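Local coordinates for protein RNA-directed RNA polymerase (PDB 3ZED) that probably copies the double-stranded RNA genome of infectious pancreatic necrosis virus as an RNA-dependent RNA polymerase, both free and covalently linked to that RNA, at residues 430-442 / 744-757. Sequence-based numbering, arbitrary orientation.
Sequences EDGSPRYNPTWAT and ALALKPASSSVDNW
Leu747 is a bump on helix 744-752. Its CG lies anti to the backbone N (chi1 -172°), which sends CD2 into a hollow lined by Tyr436, Pro438 and Ala441. There CD2 meets the edge of the tyrosine ring at CE1, 3.8 Å away, while CD1 rests against Pro434 CG. Pro438, the first residue of its helix, also reaches on to Ala744: its CB sits 3.7 Å from Ala744 CB, and its CG lies near Ala744 O. Pro434 fills the next dip along, with CD pressed to Ala750 O at 3.3 Å and to the methyl of Ala750. The small Ser751 lets the chain come close, its CB 3.2 Å from Tyr436 O. Beyond it, a Schellman motif with Ser753 at C-prime ends the helix and turns the chain toward Trp757. The contact packs the C-terminal region against the palm-family part of the polymerase. Ser433 CB sits over the six-membered ring of Trp757 in a CH-pi contact, 16° off the normal, and Asp431 O meets the ring edge at CH2. An Asx turn, Ser433 N to Asp431 OD1, shapes the backbone carrying Ser433; Ser433 OG, 2.7 Å from Asp431 OD1, takes that oxygen's syn lone pair, while Ser433 N comes from above the carboxylate plane.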
ATOM      1  N   GLU B 430      24.374  15.014  -4.680  1.00 66.35           N
ATOM      2  CA  GLU B 430      24.300  16.160  -5.591  1.00 66.90           C
ATOM      3  C   GLU B 430      25.359  16.078  -6.701  1.00 71.88           C
ATOM      4  O   GLU B 430      25.092  16.495  -7.823  1.00 72.81           O
ATOM      5  CB  GLU B 430      24.452  17.470  -4.816  1.00 69.30           C
ATOM      6  CG  GLU B 430      23.369  17.665  -3.765  1.00 80.31           C
ATOM      7  CD  GLU B 430      23.543  18.883  -2.881  1.00115.10           C
ATOM      8  OE1 GLU B 430      24.615  19.012  -2.245  1.00109.80           O
ATOM      9  OE2 GLU B 430      22.605  19.711  -2.823  1.00123.96           O
ATOM     10  N   ASP B 431      26.540  15.516  -6.408  1.00 67.90           N
ATOM     11  CA  ASP B 431      27.600  15.374  -7.419  1.00 69.21           C
ATOM     12  C   ASP B 431      27.320  14.195  -8.392  1.00 71.61           C
ATOM     13  O   ASP B 431      28.065  14.008  -9.354  1.00 72.47           O
ATOM     14  CB  ASP B 431      29.000  15.230  -6.756  1.00 72.08           C
ATOM     15  CG  ASP B 431      29.226  13.975  -5.917  1.00 77.07           C
ATOM     16  OD1 ASP B 431      28.269  13.169  -5.764  1.00 73.50           O
ATOM     17  OD2 ASP B 431      30.343  13.810  -5.390  1.00 79.49           O
ATOM     18  N   GLY B 432      26.244  13.439  -8.135  1.00 65.98           N
ATOM     19  CA  GLY B 432      25.823  12.296  -8.940  1.00 63.75           C
ATOM     20  C   GLY B 432      26.385  10.955  -8.500  1.00 66.01           C
ATOM     21  O   GLY B 432      26.146   9.944  -9.163  1.00 64.45           O
ATOM     22  N   SER B 433      27.160  10.932  -7.389  1.00 63.33           N
ATOM     23  CA  SER B 433      27.728   9.691  -6.851  1.00 62.44           C
ATOM     24  C   SER B 433      26.623   8.904  -6.103  1.00 63.98           C
ATOM     25  O   SER B 433      25.677   9.516  -5.570  1.00 61.41           O
ATOM     26  CB  SER B 433      28.933   9.964  -5.951  1.00 65.67           C
ATOM     27  OG  SER B 433      28.575  10.695  -4.793  1.00 73.15           O
ATOM     28  N   PRO B 434      26.724   7.555  -6.051  1.00 60.00           N
ATOM     29  CA  PRO B 434      25.651   6.772  -5.419  1.00 58.67           C
ATOM     30  C   PRO B 434      25.646   6.794  -3.884  1.00 61.43           C
ATOM     31  O   PRO B 434      26.700   6.754  -3.254  1.00 61.36           O
ATOM     32  CB  PRO B 434      25.916   5.358  -5.938  1.00 60.57           C
ATOM     33  CG  PRO B 434      27.376   5.312  -6.179  1.00 66.28           C
ATOM     34  CD  PRO B 434      27.736   6.675  -6.668  1.00 62.52           C
ATOM     35  N   ARG B 435      24.427   6.809  -3.293  1.00 57.00           N
ATOM     36  CA  ARG B 435      24.202   6.757  -1.843  1.00 56.59           C
ATOM     37  C   ARG B 435      23.921   5.292  -1.470  1.00 58.66           C
ATOM     38  O   ARG B 435      22.979   4.979  -0.741  1.00 56.11           O
ATOM     39  CB  ARG B 435      23.062   7.709  -1.422  1.00 54.66           C
ATOM     40  CG  ARG B 435      23.454   9.175  -1.445  1.00 53.70           C
ATOM     41  CD  ARG B 435      22.376  10.095  -0.916  1.00 50.12           C
ATOM     42  NE  ARG B 435      22.160   9.920   0.527  1.00 50.79           N
ATOM     43  CZ  ARG B 435      21.296  10.628   1.250  1.00 61.39           C
ATOM     44  NH1 ARG B 435      20.589  11.599   0.688  1.00 47.87           N
ATOM     45  NH2 ARG B 435      21.129  10.365   2.540  1.00 50.42           N
ATOM     46  N   TYR B 436      24.756   4.393  -2.025  1.00 54.78           N
ATOM     47  CA  TYR B 436      24.710   2.950  -1.845  1.00 53.11           C
ATOM     48  C   TYR B 436      26.031   2.328  -2.288  1.00 57.65           C
ATOM     49  O   TYR B 436      26.790   2.941  -3.040  1.00 56.53           O
ATOM     50  CB  TYR B 436      23.519   2.321  -2.611  1.00 52.15           C
ATOM     51  CG  TYR B 436      23.475   2.636  -4.095  1.00 52.20           C
ATOM     52  CD1 TYR B 436      24.246   1.913  -5.007  1.00 54.21           C
ATOM     53  CD2 TYR B 436      22.663   3.653  -4.586  1.00 51.41           C
ATOM     54  CE1 TYR B 436      24.207   2.197  -6.371  1.00 53.16           C
ATOM     55  CE2 TYR B 436      22.623   3.952  -5.947  1.00 52.63           C
ATOM     56  CZ  TYR B 436      23.403   3.222  -6.837  1.00 58.80           C
ATOM     57  OH  TYR B 436      23.366   3.516  -8.177  1.00 54.35           O
ATOM     58  N   ASN B 437      26.293   1.103  -1.821  1.00 55.15           N
ATOM     59  CA  ASN B 437      27.474   0.339  -2.171  1.00 56.22           C
ATOM     60  C   ASN B 437      27.069  -0.860  -3.071  1.00 61.71           C
ATOM     61  O   ASN B 437      25.856  -1.059  -3.300  1.00 60.71           O
ATOM     62  CB  ASN B 437      28.223  -0.102  -0.893  1.00 54.48           C
ATOM     63  CG  ASN B 437      27.534  -1.044   0.075  1.00 59.55           C
ATOM     64  OD1 ASN B 437      26.571  -1.756  -0.231  1.00 51.17           O
ATOM     65  ND2 ASN B 437      28.110  -1.154   1.253  1.00 52.10           N
ATOM     66  N   PRO B 438      28.034  -1.673  -3.588  1.00 59.49           N
ATOM     67  CA  PRO B 438      27.644  -2.808  -4.449  1.00 58.89           C
ATOM     68  C   PRO B 438      26.717  -3.831  -3.775  1.00 61.82           C
ATOM     69  O   PRO B 438      25.824  -4.363  -4.447  1.00 61.04           O
ATOM     70  CB  PRO B 438      28.991  -3.437  -4.825  1.00 62.53           C
ATOM     71  CG  PRO B 438      29.958  -2.306  -4.749  1.00 67.23           C
ATOM     72  CD  PRO B 438      29.513  -1.565  -3.510  1.00 61.96           C
ATOM     73  N   THR B 439      26.894  -4.098  -2.468  1.00 58.29           N
ATOM     74  CA  THR B 439      26.039  -5.058  -1.744  1.00 57.41           C
ATOM     75  C   THR B 439      24.565  -4.636  -1.788  1.00 58.11           C
ATOM     76  O   THR B 439      23.704  -5.472  -2.084  1.00 55.30           O
ATOM     77  CB  THR B 439      26.523  -5.214  -0.298  1.00 63.60           C
ATOM     78  OG1 THR B 439      27.824  -5.786  -0.339  1.00 63.29           O
ATOM     79  CG2 THR B 439      25.594  -6.083   0.567  1.00 60.17           C
ATOM     80  N   TRP B 440      24.286  -3.348  -1.527  1.00 54.87           N
ATOM     81  CA  TRP B 440      22.909  -2.863  -1.528  1.00 54.07           C
ATOM     82  C   TRP B 440      22.344  -2.735  -2.953  1.00 56.67           C
ATOM     83  O   TRP B 440      21.145  -2.946  -3.132  1.00 53.60           O
ATOM     84  CB  TRP B 440      22.771  -1.570  -0.737  1.00 52.81           C
ATOM     85  CG  TRP B 440      22.521  -1.850   0.713  1.00 54.24           C
ATOM     86  CD1 TRP B 440      23.458  -1.989   1.700  1.00 58.65           C
ATOM     87  CD2 TRP B 440      21.253  -2.142   1.316  1.00 52.64           C
ATOM     88  NE1 TRP B 440      22.841  -2.268   2.899  1.00 58.01           N
ATOM     89  CE2 TRP B 440      21.486  -2.367   2.692  1.00 57.50           C
ATOM     90  CE3 TRP B 440      19.936  -2.209   0.830  1.00 52.31           C
ATOM     91  CZ2 TRP B 440      20.454  -2.693   3.580  1.00 55.75           C
ATOM     92  CZ3 TRP B 440      18.909  -2.483   1.719  1.00 52.82           C
ATOM     93  CH2 TRP B 440      19.172  -2.728   3.076  1.00 53.93           C
ATOM     94  N   ALA B 441      23.202  -2.475  -3.964  1.00 55.12           N
ATOM     95  CA  ALA B 441      22.791  -2.459  -5.383  1.00 54.23           C
ATOM     96  C   ALA B 441      22.396  -3.886  -5.804  1.00 56.31           C
ATOM     97  O   ALA B 441      21.431  -4.044  -6.538  1.00 55.01           O
ATOM     98  CB  ALA B 441      23.928  -1.943  -6.269  1.00 56.44           C
ATOM     99  N   THR B 442      23.092  -4.917  -5.269  1.00 53.20           N
ATOM    100  CA  THR B 442      22.815  -6.335  -5.532  1.00 53.39           C
ATOM    101  C   THR B 442      21.477  -6.724  -4.908  1.00 56.48           C
ATOM    102  O   THR B 442      20.653  -7.353  -5.574  1.00 55.01           O
ATOM    103  CB  THR B 442      23.962  -7.215  -4.997  1.00 59.93           C
ATOM    104  OG1 THR B 442      25.175  -6.763  -5.590  1.00 60.90           O
ATOM    105  CG2 THR B 442      23.763  -8.709  -5.299  1.00 60.68           C
ATOM    106  N   ALA B 744      30.787  -5.316  -8.967  1.00 61.53           N
ATOM    107  CA  ALA B 744      31.138  -4.673  -7.687  1.00 62.05           C
ATOM    108  C   ALA B 744      32.392  -3.831  -7.878  1.00 68.08           C
ATOM    109  O   ALA B 744      32.416  -2.679  -7.449  1.00 67.10           O
ATOM    110  CB  ALA B 744      31.350  -5.720  -6.599  1.00 63.13           C
ATOM    111  N   LEU B 745      33.389  -4.367  -8.622  1.00 67.54           N
ATOM    112  CA  LEU B 745      34.624  -3.641  -8.948  1.00 70.57           C
ATOM    113  C   LEU B 745      34.316  -2.413  -9.815  1.00 74.03           C
ATOM    114  O   LEU B 745      34.972  -1.388  -9.665  1.00 75.40           O
ATOM    115  CB  LEU B 745      35.638  -4.556  -9.661  1.00 72.96           C
ATOM    116  CG  LEU B 745      36.420  -5.557  -8.794  1.00 80.26           C
ATOM    117  CD1 LEU B 745      37.412  -6.373  -9.650  1.00 82.77           C
ATOM    118  CD2 LEU B 745      37.248  -4.844  -7.720  1.00 84.71           C
ATOM    119  N   ALA B 746      33.294  -2.499 -10.679  1.00 68.46           N
ATOM    120  CA  ALA B 746      32.896  -1.396 -11.549  1.00 68.99           C
ATOM    121  C   ALA B 746      32.232  -0.233 -10.767  1.00 74.15           C
ATOM    122  O   ALA B 746      32.465   0.930 -11.101  1.00 75.27           O
ATOM    123  CB  ALA B 746      31.964  -1.906 -12.631  1.00 68.82           C
ATOM    124  N   LEU B 747      31.440  -0.546  -9.724  1.00 69.45           N
ATOM    125  CA  LEU B 747      30.757   0.458  -8.898  1.00 67.51           C
ATOM    126  C   LEU B 747      31.623   0.963  -7.728  1.00 71.08           C
ATOM    127  O   LEU B 747      31.370   2.070  -7.229  1.00 70.20           O
ATOM    128  CB  LEU B 747      29.436  -0.123  -8.357  1.00 65.08           C
ATOM    129  CG  LEU B 747      28.460   0.816  -7.608  1.00 67.46           C
ATOM    130  CD1 LEU B 747      28.088   2.047  -8.438  1.00 67.35           C
ATOM    131  CD2 LEU B 747      27.212   0.071  -7.201  1.00 65.37           C
ATOM    132  N   LYS B 748      32.630   0.170  -7.290  1.00 67.55           N
ATOM    133  CA  LYS B 748      33.497   0.511  -6.146  1.00 67.88           C
ATOM    134  C   LYS B 748      34.069   1.958  -6.214  1.00 71.15           C
ATOM    135  O   LYS B 748      33.926   2.641  -5.209  1.00 70.65           O
ATOM    136  CB  LYS B 748      34.633  -0.512  -5.966  1.00 71.92           C
ATOM    137  CG  LYS B 748      35.236  -0.506  -4.570  1.00 91.68           C
ATOM    138  CD  LYS B 748      36.525  -1.331  -4.523  1.00109.84           C
ATOM    139  CE  LYS B 748      37.150  -1.315  -3.150  1.00123.40           C
ATOM    140  NZ  LYS B 748      38.407  -2.100  -3.119  1.00140.53           N
ATOM    141  N   PRO B 749      34.625   2.493  -7.341  1.00 69.09           N
ATOM    142  CA  PRO B 749      35.155   3.870  -7.299  1.00 70.05           C
ATOM    143  C   PRO B 749      34.091   4.927  -6.979  1.00 71.52           C
ATOM    144  O   PRO B 749      34.346   5.805  -6.153  1.00 71.10           O
ATOM    145  CB  PRO B 749      35.749   4.067  -8.705  1.00 73.13           C
ATOM    146  CG  PRO B 749      36.076   2.695  -9.165  1.00 78.03           C
ATOM    147  CD  PRO B 749      34.927   1.868  -8.648  1.00 71.73           C
ATOM    148  N   ALA B 750      32.901   4.819  -7.599  1.00 67.17           N
ATOM    149  CA  ALA B 750      31.777   5.738  -7.403  1.00 64.17           C
ATOM    150  C   ALA B 750      31.174   5.620  -6.024  1.00 66.40           C
ATOM    151  O   ALA B 750      30.849   6.645  -5.447  1.00 65.42           O
ATOM    152  CB  ALA B 750      30.710   5.495  -8.444  1.00 63.15           C
ATOM    153  N   SER B 751      31.028   4.396  -5.483  1.00 63.78           N
ATOM    154  CA  SER B 751      30.405   4.216  -4.167  1.00 63.57           C
ATOM    155  C   SER B 751      31.376   4.599  -3.023  1.00 72.66           C
ATOM    156  O   SER B 751      30.911   4.954  -1.940  1.00 71.02           O
ATOM    157  CB  SER B 751      29.845   2.804  -3.994  1.00 65.48           C
ATOM    158  OG  SER B 751      30.828   1.820  -3.728  1.00 80.60           O
ATOM    159  N   SER B 752      32.705   4.563  -3.286  1.00 73.00           N
ATOM    160  CA  SER B 752      33.757   4.969  -2.343  1.00 76.27           C
ATOM    161  C   SER B 752      34.103   6.451  -2.502  1.00 83.91           C
ATOM    162  O   SER B 752      34.832   6.989  -1.664  1.00 85.76           O
ATOM    163  CB  SER B 752      35.030   4.146  -2.558  1.00 81.71           C
ATOM    164  OG  SER B 752      34.925   2.849  -1.994  1.00 88.81           O
ATOM    165  N   SER B 753      33.612   7.095  -3.597  1.00 80.50           N
ATOM    166  CA  SER B 753      33.881   8.488  -3.990  1.00 81.20           C
ATOM    167  C   SER B 753      35.413   8.769  -4.078  1.00 86.39           C
ATOM    168  O   SER B 753      35.879   9.827  -3.633  1.00 86.99           O
ATOM    169  CB  SER B 753      33.192   9.474  -3.048  1.00 83.75           C
ATOM    170  OG  SER B 753      31.839   9.682  -3.416  1.00 95.19           O
ATOM    171  N   VAL B 754      36.184   7.822  -4.671  1.00 83.51           N
ATOM    172  CA  VAL B 754      37.654   7.956  -4.817  1.00 86.07           C
ATOM    173  C   VAL B 754      37.991   9.141  -5.738  1.00 91.85           C
ATOM    174  O   VAL B 754      37.118   9.599  -6.483  1.00 91.86           O
ATOM    175  CB  VAL B 754      38.377   6.661  -5.304  1.00 89.91           C
ATOM    176  CG1 VAL B 754      38.132   5.478  -4.370  1.00 88.23           C
ATOM    177  CG2 VAL B 754      38.023   6.317  -6.752  1.00 89.20           C
ATOM    178  N   ASP B 755      39.243   9.617  -5.697  1.00 89.50           N
ATOM    179  CA  ASP B 755      39.716  10.691  -6.562  1.00 90.70           C
ATOM    180  C   ASP B 755      39.412  10.339  -8.023  1.00 93.34           C
ATOM    181  O   ASP B 755      39.751   9.234  -8.466  1.00 93.18           O
ATOM    182  CB  ASP B 755      41.231  10.930  -6.359  1.00 95.10           C
ATOM    183  CG  ASP B 755      41.604  12.325  -5.890  1.00109.11           C
ATOM    184  OD1 ASP B 755      40.822  13.273  -6.156  1.00110.08           O
ATOM    185  OD2 ASP B 755      42.731  12.492  -5.361  1.00116.39           O
ATOM    186  N   ASN B 756      38.713  11.260  -8.734  1.00 88.46           N
ATOM    187  CA  ASN B 756      38.314  11.163 -10.149  1.00 88.11           C
ATOM    188  C   ASN B 756      37.411   9.927 -10.398  1.00 89.09           C
ATOM    189  O   ASN B 756      37.597   9.220 -11.396  1.00 88.50           O
ATOM    190  CB  ASN B 756      39.569  11.142 -11.057  1.00 94.88           C
ATOM    191  CG  ASN B 756      39.442  11.838 -12.393  1.00115.14           C
ATOM    192  OD1 ASN B 756      39.149  13.037 -12.488  1.00114.66           O
ATOM    193  ND2 ASN B 756      39.796  11.127 -13.452  1.00 98.92           N
ATOM    194  N   TRP B 757      36.396   9.716  -9.515  1.00 83.90           N
ATOM    195  CA  TRP B 757      35.453   8.596  -9.604  1.00 81.62           C
ATOM    196  C   TRP B 757      34.602   8.649 -10.879  1.00 86.13           C
ATOM    197  O   TRP B 757      34.275   7.588 -11.409  1.00 85.81           O
ATOM    198  CB  TRP B 757      34.528   8.513  -8.363  1.00 77.88           C
ATOM    199  CG  TRP B 757      33.705   9.744  -8.114  1.00 77.64           C
ATOM    200  CD1 TRP B 757      34.066  10.833  -7.378  1.00 81.55           C
ATOM    201  CD2 TRP B 757      32.402  10.034  -8.648  1.00 75.22           C
ATOM    202  NE1 TRP B 757      33.066  11.779  -7.407  1.00 79.55           N
ATOM    203  CE2 TRP B 757      32.040  11.321  -8.192  1.00 78.60           C
ATOM    204  CE3 TRP B 757      31.511   9.336  -9.483  1.00 75.06           C
ATOM    205  CZ2 TRP B 757      30.830  11.925  -8.539  1.00 76.13           C
ATOM    206  CZ3 TRP B 757      30.316   9.940  -9.832  1.00 74.99           C
ATOM    207  CH2 TRP B 757      29.987  11.221  -9.365  1.00 75.52           C
TER